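Side-chain contacts in oligopeptide ABC transporter, periplasmic oligopeptide-binding protein, putative (Thermotoga maritima MSB8, PDB 5IPW), which probably binds oligopeptides in the periplasm and delivers them to an ABC transporter for uptake across the inner membrane: residues D516-G521 with E550-L555; V506-S511 with A576-I581; K16-Y21 with P47-P52. All coordinates share one frame; numbering follows the deposited sequence.

Interaction 1: D516-G521 with E550-L555; sequences DFWYIG and EVVYRL
The indole of W518 meets helix 550-564 with the outer corner of its six-membered ring, and the CG2 methyl of V552 lies at the edge, near the ring plane, with CG2 of V552 4.2 Å from CZ3 of W518. The CD1 methyl of L555 comes in obliquely, its CD1 4.1 Å from CH2 of W518. One indole face carries CD2 of Y519, placed toward the rim rather than over the centre, while the Y519 ring turns its own edge to the indole and receives the backbone O of D516 over the centre of one face. Beyond the two segments, W587 stacks on W518, and H582 meets it with its plane steeply inclined, contacts that probably limit how far the indole can turn.

The first torsion of W518, chi1 77°, holds CG between the backbone N and the carbonyl carbon and swings the benzo end toward the helix. At the head of the 516-521 segment, D516 forms an Asx turn: its OD2 accepts from N of W518 at 3.2 Å with an N-H...O angle of 170°, although the N-H arrives 37° out of the carboxylate plane. The other carboxylate oxygen, OD1, forms a salt bridge with R340 on strand 340-343, so the turn is tied to the mixed sheet of this solute-binding fold. The indole N-H has its partner in the backbone O of V506, which helps set the ring's rotation.

V552 and L555, three residues apart, both point from one side of the helix toward the loop. L555 also packs on A578, I581 and H582 of helix 568-584, so H582 touches both the indole and the leucine that meets it.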
loop_
_atom_site.group_PDB
_atom_site.type_symbol
_atom_site.label_atom_id
_atom_site.label_comp_id
_atom_site.label_asym_id
_atom_site.label_seq_id
_atom_site.Cartn_x
_atom_site.Cartn_y
_atom_site.Cartn_z
ATOM N N ASP A 516 3.077 16.618 -7.343
ATOM C CA ASP A 516 1.627 16.650 -7.301
ATOM C C ASP A 516 1.152 17.992 -7.813
ATOM O O ASP A 516 1.889 18.970 -7.796
ATOM C CB ASP A 516 1.098 16.450 -5.886
ATOM C CG ASP A 516 -0.407 16.281 -5.858
ATOM O OD1 ASP A 516 -0.880 15.174 -6.202
ATOM O OD2 ASP A 516 -1.120 17.256 -5.529
ATOM N N PHE A 517 -0.096 18.034 -8.243
ATOM C CA PHE A 517 -0.664 19.239 -8.807
ATOM C C PHE A 517 -0.563 20.457 -7.901
ATOM O O PHE A 517 -0.345 21.564 -8.402
ATOM C CB PHE A 517 -2.123 19.008 -9.182
ATOM C CG PHE A 517 -2.311 17.926 -10.193
ATOM C CD1 PHE A 517 -1.684 18.002 -11.421
ATOM C CD2 PHE A 517 -3.103 16.828 -9.916
ATOM C CE1 PHE A 517 -1.847 17.005 -12.358
ATOM C CE2 PHE A 517 -3.270 15.825 -10.852
ATOM C CZ PHE A 517 -2.646 15.916 -12.076
ATOM N N TRP A 518 -0.707 20.270 -6.587
ATOM C CA TRP A 518 -0.836 21.422 -5.681
ATOM C C TRP A 518 0.430 22.275 -5.594
ATOM O O TRP A 518 0.337 23.470 -5.364
ATOM C CB TRP A 518 -1.371 21.034 -4.280
ATOM C CG TRP A 518 -0.402 20.378 -3.309
ATOM C CD1 TRP A 518 -0.267 19.044 -3.070
ATOM C CD2 TRP A 518 0.501 21.036 -2.410
ATOM N NE1 TRP A 518 0.686 18.824 -2.106
ATOM C CE2 TRP A 518 1.171 20.031 -1.679
ATOM C CE3 TRP A 518 0.822 22.375 -2.162
ATOM C CZ2 TRP A 518 2.159 20.320 -0.728
ATOM C CZ3 TRP A 518 1.809 22.664 -1.208
ATOM C CH2 TRP A 518 2.463 21.637 -0.510
ATOM N N TYR A 519 1.601 21.682 -5.812
ATOM C CA TYR A 519 2.835 22.464 -5.815
ATOM C C TYR A 519 3.587 22.421 -7.132
ATOM O O TYR A 519 4.757 22.790 -7.179
ATOM C CB TYR A 519 3.761 22.027 -4.679
ATOM C CG TYR A 519 4.248 20.600 -4.743
ATOM C CD1 TYR A 519 5.401 20.264 -5.441
ATOM C CD2 TYR A 519 3.573 19.595 -4.072
ATOM C CE1 TYR A 519 5.853 18.960 -5.483
ATOM C CE2 TYR A 519 4.019 18.292 -4.105
ATOM C CZ TYR A 519 5.156 17.978 -4.814
ATOM O OH TYR A 519 5.604 16.680 -4.853
ATOM N N ILE A 520 2.919 22.014 -8.203
ATOM C CA ILE A 520 3.618 21.730 -9.455
ATOM C C ILE A 520 4.283 22.982 -10.040
ATOM O O ILE A 520 5.424 22.921 -10.492
ATOM C CB ILE A 520 2.702 21.015 -10.483
ATOM C CG1 ILE A 520 3.536 20.451 -11.629
ATOM C CG2 ILE A 520 1.615 21.928 -11.019
ATOM C CD1 ILE A 520 2.766 19.483 -12.498
ATOM N N GLY A 521 3.588 24.115 -9.988
ATOM C CA GLY A 521 4.161 25.398 -10.389
ATOM C C GLY A 521 5.401 25.817 -9.605
ATOM O O GLY A 521 6.250 26.529 -10.133
ATOM N N GLU A 550 7.070 30.064 2.748
ATOM C CA GLU A 550 8.171 29.491 3.531
ATOM C C GLU A 550 7.773 28.152 4.166
ATOM O O GLU A 550 8.605 27.266 4.374
ATOM C CB GLU A 550 8.607 30.480 4.619
ATOM C CG GLU A 550 10.011 30.239 5.150
ATOM C CD GLU A 550 11.078 30.349 4.071
ATOM O OE1 GLU A 550 10.936 31.210 3.178
ATOM O OE2 GLU A 550 12.059 29.576 4.109
ATOM N N VAL A 551 6.487 28.018 4.463
ATOM C CA VAL A 551 5.946 26.802 5.043
ATOM C C VAL A 551 6.076 25.593 4.090
ATOM O O VAL A 551 6.136 24.446 4.544
ATOM C CB VAL A 551 4.485 27.042 5.491
ATOM C CG1 VAL A 551 3.546 27.147 4.298
ATOM C CG2 VAL A 551 4.036 25.971 6.468
ATOM N N VAL A 552 6.132 25.851 2.782
ATOM C CA VAL A 552 6.404 24.802 1.792
ATOM C C VAL A 552 7.855 24.334 1.881
ATOM O O VAL A 552 8.119 23.134 1.910
ATOM C CB VAL A 552 6.091 25.278 0.355
ATOM C CG1 VAL A 552 6.566 24.271 -0.681
ATOM C CG2 VAL A 552 4.598 25.519 0.184
ATOM N N TYR A 553 8.796 25.273 1.925
ATOM C CA TYR A 553 10.211 24.925 2.088
ATOM C C TYR A 553 10.442 24.108 3.355
ATOM O O TYR A 553 11.421 23.364 3.452
ATOM C CB TYR A 553 11.089 26.178 2.147
ATOM C CG TYR A 553 11.334 26.898 0.830
ATOM C CD1 TYR A 553 11.388 26.211 -0.385
ATOM C CD2 TYR A 553 11.565 28.273 0.810
ATOM C CE1 TYR A 553 11.632 26.878 -1.574
ATOM C CE2 TYR A 553 11.811 28.945 -0.375
ATOM C CZ TYR A 553 11.844 28.244 -1.564
ATOM O OH TYR A 553 12.089 28.905 -2.744
ATOM N N ARG A 554 9.547 24.271 4.327
ATOM C CA ARG A 554 9.622 23.550 5.593
ATOM C C ARG A 554 9.247 22.079 5.414
ATOM O O ARG A 554 9.944 21.189 5.911
ATOM C CB ARG A 554 8.716 24.223 6.643
ATOM C CG ARG A 554 9.350 24.398 8.019
ATOM C CD ARG A 554 10.765 24.967 7.953
ATOM N NE ARG A 554 10.917 25.993 6.916
ATOM C CZ ARG A 554 12.071 26.339 6.344
ATOM N NH1 ARG A 554 13.215 25.754 6.690
ATOM N NH2 ARG A 554 12.085 27.282 5.408
ATOM N N LEU A 555 8.149 21.830 4.699
ATOM C CA LEU A 555 7.727 20.462 4.369
ATOM C C LEU A 555 8.830 19.654 3.689
ATOM O O LEU A 555 8.919 18.444 3.881
ATOM C CB LEU A 555 6.483 20.467 3.477
ATOM C CG LEU A 555 5.147 20.672 4.180
ATOM C CD1 LEU A 555 4.048 20.893 3.155
ATOM C CD2 LEU A 555 4.800 19.491 5.073
#

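Interaction 2: V506-S511 with A576-I581; sequences VIFPGS and AEATKI
F508 and A578 make the close part of this contact: CB of A578 sits 3.6 Å from CE1 and 3.8 Å from CZ of F508, approaching the ring obliquely. I507 adds a second methyl, with its CG2 4.3 Å from CB of A578. That same CG2 lies over the centre of one F508 face, so the ring and the isoleucine branch reach the small alanine together. With chi1 at -59°, CG of F508 stands anti to its carbonyl carbon, which carries the far end of the ring toward the helix although its CB does not point there.

All three residues are buried. On the helix, A576, E577 and K580 are exposed to solvent and contribute nothing across the contact. The loop turns back through a type II turn from F508 to S511, where G510 has a phi of 66°, a value favouring glycine; OG of S511 donates to O of F508 at 2.8 Å, backing a weak backbone bond from N of S511.

Around this site, Y559 and I562 of helix 550-564 also touch F508, the backbone O of I507 accepts a hydrogen bond from NE2 of H582 on helix 568-584, and M494 of strand 489-494 packs against I507.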
loop_
_atom_site.group_PDB
_atom_site.type_symbol
_atom_site.label_atom_id
_atom_site.label_comp_id
_atom_site.label_asym_id
_atom_site.label_seq_id
_atom_site.Cartn_x
_atom_site.Cartn_y
_atom_site.Cartn_z
ATOM N N VAL A 506 2.637 13.576 -2.511
ATOM C CA VAL A 506 1.444 14.368 -2.208
ATOM C C VAL A 506 1.583 15.159 -0.905
ATOM O O VAL A 506 1.045 16.257 -0.787
ATOM C CB VAL A 506 0.176 13.489 -2.163
ATOM C CG1 VAL A 506 -1.010 14.259 -1.599
ATOM C CG2 VAL A 506 -0.154 12.986 -3.558
ATOM N N ILE A 507 2.293 14.605 0.068
ATOM C CA ILE A 507 2.489 15.295 1.331
ATOM C C ILE A 507 3.712 16.195 1.239
ATOM O O ILE A 507 3.676 17.341 1.688
ATOM C CB ILE A 507 2.613 14.300 2.505
ATOM C CG1 ILE A 507 1.232 13.904 3.030
ATOM C CG2 ILE A 507 3.359 14.914 3.679
ATOM C CD1 ILE A 507 0.232 13.493 1.971
ATOM N N PHE A 508 4.787 15.679 0.650
ATOM C CA PHE A 508 6.072 16.366 0.648
ATOM C C PHE A 508 6.498 16.836 -0.739
ATOM O O PHE A 508 6.758 16.016 -1.620
ATOM C CB PHE A 508 7.139 15.443 1.221
ATOM C CG PHE A 508 6.847 15.003 2.619
ATOM C CD1 PHE A 508 6.928 15.906 3.665
ATOM C CD2 PHE A 508 6.471 13.698 2.893
ATOM C CE1 PHE A 508 6.655 15.518 4.962
ATOM C CE2 PHE A 508 6.196 13.300 4.191
ATOM C CZ PHE A 508 6.288 14.213 5.226
ATOM N N PRO A 509 6.575 18.162 -0.937
ATOM C CA PRO A 509 7.133 18.684 -2.172
ATOM C C PRO A 509 8.555 18.208 -2.405
ATOM O O PRO A 509 9.343 18.166 -1.467
ATOM C CB PRO A 509 7.097 20.197 -1.956
ATOM C CG PRO A 509 5.940 20.405 -1.048
ATOM C CD PRO A 509 5.948 19.223 -0.131
ATOM N N GLY A 510 8.859 17.830 -3.644
ATOM C CA GLY A 510 10.207 17.411 -4.030
ATOM C C GLY A 510 10.702 16.130 -3.377
ATOM O O GLY A 510 11.911 15.902 -3.291
ATOM N N SER A 511 9.780 15.288 -2.915
ATOM C CA SER A 511 10.147 13.976 -2.380
ATOM C C SER A 511 10.264 12.938 -3.500
ATOM O O SER A 511 10.815 11.860 -3.292
ATOM C CB SER A 511 9.126 13.516 -1.350
ATOM O OG SER A 511 7.832 13.492 -1.911
ATOM N N ALA A 576 3.726 14.303 12.199
ATOM C CA ALA A 576 2.808 15.180 12.923
ATOM C C ALA A 576 2.955 16.624 12.450
ATOM O O ALA A 576 1.965 17.289 12.161
ATOM C CB ALA A 576 3.056 15.087 14.422
ATOM N N GLU A 577 4.199 17.087 12.352
ATOM C CA GLU A 577 4.495 18.457 11.917
ATOM C C GLU A 577 4.029 18.712 10.483
ATOM O O GLU A 577 3.455 19.760 10.177
ATOM C CB GLU A 577 5.995 18.738 11.988
ATOM C CG GLU A 577 6.661 18.315 13.282
ATOM C CD GLU A 577 7.905 19.117 13.571
ATOM O OE1 GLU A 577 7.794 20.355 13.670
ATOM O OE2 GLU A 577 8.991 18.514 13.700
ATOM N N ALA A 578 4.297 17.748 9.608
ATOM C CA ALA A 578 3.887 17.831 8.215
ATOM C C ALA A 578 2.381 17.995 8.098
ATOM O O ALA A 578 1.892 18.855 7.367
ATOM C CB ALA A 578 4.333 16.584 7.472
ATOM N N THR A 579 1.649 17.162 8.827
ATOM C CA THR A 579 0.194 17.201 8.799
ATOM C C THR A 579 -0.341 18.458 9.487
ATOM O O THR A 579 -1.451 18.894 9.200
ATOM C CB THR A 579 -0.410 15.950 9.463
ATOM O OG1 THR A 579 0.091 15.822 10.801
ATOM C CG2 THR A 579 -0.060 14.710 8.668
ATOM N N LYS A 580 0.445 19.015 10.407
ATOM C CA LYS A 580 0.127 20.303 11.024
ATOM C C LYS A 580 0.163 21.358 9.934
ATOM O O LYS A 580 -0.815 22.056 9.698
ATOM C CB LYS A 580 1.131 20.647 12.144
ATOM C CG LYS A 580 0.888 21.980 12.847
ATOM C CD LYS A 580 2.090 22.429 13.669
ATOM C CE LYS A 580 1.963 23.893 14.062
ATOM N NZ LYS A 580 3.096 24.375 14.903
ATOM N N ILE A 581 1.297 21.444 9.253
ATOM C CA ILE A 581 1.467 22.385 8.153
ATOM C C ILE A 581 0.306 22.291 7.149
ATOM O O ILE A 581 -0.363 23.284 6.872
ATOM C CB ILE A 581 2.831 22.175 7.468
ATOM C CG1 ILE A 581 3.939 22.756 8.360
ATOM C CG2 ILE A 581 2.835 22.808 6.085
ATOM C CD1 ILE A 581 5.359 22.455 7.919
#

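Interaction 3: K16-Y21 with P47-P52; sequences KKITEY and PLVVQP
The irregular segment 16-21 passes beside strand 48-51 at a distance that rules out backbone pairing, with CA atoms 9.3 Å apart at I18 and V49 and 10.5 Å at Y21 and P47. Two side-chain pairs bridge the gap. I18 and V49 meet tip to tip, CD1 of I18 lying 3.8 Å from CG1 and 3.9 Å from CG2 of V49, so the methyl addresses both branches of the valine. The I18 chain is extended, chi2 157°, which carries CD1 toward the strand.

The strand is the central one of a three-stranded mixed sheet, hydrogen-bonded on one side to strand 2-4 and on the other to strand 263-265, and Y10 of helix 7-14 touches both I18 and V49. At the other pair, Y21 and P47 approach from opposite directions in a van der Waals contact: OH of Y21 is 3.5 Å from CG and from CD of P47, and CZ of Y21 is 4.1 Å from CG of P47, which lies oblique to the phenol ring. Replacing Y21 by alanine removes the phenol and is likely to leave CG and CD of P47 without their partner from residues 16-21. Y21 places CG anti to the carbonyl carbon (chi1 -68°), which directs the phenol toward P47.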
loop_
_atom_site.group_PDB
_atom_site.type_symbol
_atom_site.label_atom_id
_atom_site.label_comp_id
_atom_site.label_asym_id
_atom_site.label_seq_id
_atom_site.Cartn_x
_atom_site.Cartn_y
_atom_site.Cartn_z
ATOM N N LYS A 16 2.620 -17.126 29.307
ATOM C CA LYS A 16 2.188 -18.415 28.766
ATOM C C LYS A 16 3.324 -19.054 28.018
ATOM O O LYS A 16 3.987 -18.399 27.223
ATOM C CB LYS A 16 1.044 -18.237 27.776
ATOM C CG LYS A 16 -0.289 -17.841 28.378
ATOM C CD LYS A 16 -0.933 -16.741 27.544
ATOM C CE LYS A 16 -2.349 -17.071 27.109
ATOM N NZ LYS A 16 -2.890 -15.926 26.329
ATOM N N LYS A 17 3.533 -20.339 28.261
ATOM C CA LYS A 17 4.518 -21.105 27.528
ATOM C C LYS A 17 3.824 -21.876 26.426
ATOM O O LYS A 17 2.704 -22.362 26.600
ATOM C CB LYS A 17 5.227 -22.116 28.433
ATOM C CG LYS A 17 6.164 -21.527 29.466
ATOM C CD LYS A 17 6.792 -22.631 30.315
ATOM C CE LYS A 17 7.470 -22.085 31.567
ATOM N NZ LYS A 17 8.664 -21.249 31.245
ATOM N N ILE A 18 4.509 -21.997 25.298
ATOM C CA ILE A 18 4.143 -22.954 24.281
ATOM C C ILE A 18 4.984 -24.188 24.577
ATOM O O ILE A 18 6.207 -24.156 24.420
ATOM C CB ILE A 18 4.449 -22.418 22.875
ATOM C CG1 ILE A 18 3.599 -21.190 22.583
ATOM C CG2 ILE A 18 4.168 -23.480 21.825
ATOM C CD1 ILE A 18 4.179 -20.299 21.514
ATOM N N THR A 19 4.332 -25.261 25.014
ATOM C CA THR A 19 5.037 -26.443 25.526
ATOM C C THR A 19 5.043 -27.631 24.558
ATOM O O THR A 19 5.684 -28.650 24.825
ATOM C CB THR A 19 4.417 -26.910 26.861
ATOM O OG1 THR A 19 3.065 -27.339 26.651
ATOM C CG2 THR A 19 4.431 -25.777 27.894
ATOM N N GLU A 20 4.350 -27.488 23.433
ATOM C CA GLU A 20 4.025 -28.620 22.581
ATOM C C GLU A 20 3.686 -28.080 21.199
ATOM O O GLU A 20 3.062 -27.018 21.087
ATOM C CB GLU A 20 2.805 -29.326 23.167
ATOM C CG GLU A 20 2.875 -30.838 23.201
ATOM C CD GLU A 20 1.596 -31.454 23.755
ATOM O OE1 GLU A 20 0.971 -30.852 24.665
ATOM O OE2 GLU A 20 1.207 -32.541 23.276
ATOM N N TYR A 21 4.098 -28.795 20.151
ATOM C CA TYR A 21 3.763 -28.392 18.782
ATOM C C TYR A 21 2.757 -29.338 18.167
ATOM O O TYR A 21 2.789 -30.541 18.429
ATOM C CB TYR A 21 5.000 -28.338 17.900
ATOM C CG TYR A 21 5.967 -27.248 18.257
ATOM C CD1 TYR A 21 5.538 -25.945 18.416
ATOM C CD2 TYR A 21 7.330 -27.518 18.398
ATOM C CE1 TYR A 21 6.427 -24.940 18.734
ATOM C CE2 TYR A 21 8.233 -26.515 18.715
ATOM C CZ TYR A 21 7.769 -25.228 18.884
ATOM O OH TYR A 21 8.634 -24.213 19.200
ATOM N N PRO A 47 10.266 -20.718 16.118
ATOM C CA PRO A 47 9.276 -20.276 15.133
ATOM C C PRO A 47 8.665 -18.926 15.484
ATOM O O PRO A 47 8.659 -18.535 16.643
ATOM C CB PRO A 47 8.196 -21.365 15.210
ATOM C CG PRO A 47 8.340 -21.947 16.573
ATOM C CD PRO A 47 9.816 -21.926 16.837
ATOM N N LEU A 48 8.160 -18.218 14.483
ATOM C CA LEU A 48 7.365 -17.025 14.729
ATOM C C LEU A 48 6.102 -17.445 15.457
ATOM O O LEU A 48 5.584 -18.533 15.229
ATOM C CB LEU A 48 7.043 -16.310 13.414
ATOM C CG LEU A 48 6.098 -15.107 13.483
ATOM C CD1 LEU A 48 6.670 -13.980 14.320
ATOM C CD2 LEU A 48 5.792 -14.604 12.084
ATOM N N VAL A 49 5.634 -16.606 16.371
ATOM C CA VAL A 49 4.449 -16.910 17.161
ATOM C C VAL A 49 3.384 -15.904 16.796
ATOM O O VAL A 49 3.618 -14.699 16.839
ATOM C CB VAL A 49 4.735 -16.850 18.673
ATOM C CG1 VAL A 49 3.487 -17.204 19.471
ATOM C CG2 VAL A 49 5.874 -17.799 19.023
ATOM N N VAL A 50 2.212 -16.408 16.423
ATOM C CA VAL A 50 1.168 -15.572 15.865
ATOM C C VAL A 50 -0.049 -15.595 16.759
ATOM O O VAL A 50 -0.533 -16.656 17.115
ATOM C CB VAL A 50 0.818 -16.056 14.460
ATOM C CG1 VAL A 50 -0.360 -15.275 13.876
ATOM C CG2 VAL A 50 2.043 -15.911 13.585
ATOM N N GLN A 51 -0.528 -14.417 17.139
ATOM C CA GLN A 51 -1.750 -14.337 17.914
ATOM C C GLN A 51 -2.933 -14.155 16.971
ATOM O O GLN A 51 -2.950 -13.229 16.159
ATOM C CB GLN A 51 -1.705 -13.204 18.921
ATOM C CG GLN A 51 -2.897 -13.211 19.857
ATOM C CD GLN A 51 -2.891 -12.009 20.763
ATOM O OE1 GLN A 51 -1.914 -11.777 21.487
ATOM N NE2 GLN A 51 -3.968 -11.220 20.723
ATOM N N PRO A 52 -3.922 -15.045 17.071
ATOM C CA PRO A 52 -5.073 -14.960 16.206
ATOM C C PRO A 52 -5.790 -13.625 16.251
ATOM O O PRO A 52 -5.833 -12.977 17.287
ATOM C CB PRO A 52 -5.999 -16.039 16.748
ATOM C CG PRO A 52 -5.090 -17.052 17.327
ATOM C CD PRO A 52 -3.882 -16.312 17.817
#

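Along the chain interaction 3 closes first; residues 506-511 and 516-521 then follow in one loop after strand 489-494, and their partners lie on the consecutive helices 550-564 and 568-584. Interaction 1 thus falls within the span that interaction 2 closes. The centres of these two are 9 Å apart and they touch directly: Y519 packs on P509, and V551 packs on I581. The two contacts adjoin, joining the loop to the helix pair. Interaction 3, about 49 Å from interaction 1 and 41 Å from interaction 2 between centres, lies on the three-stranded sheet of 2-4, 48-51 and 263-265, on the opposite side of the chain's centre from interaction 1.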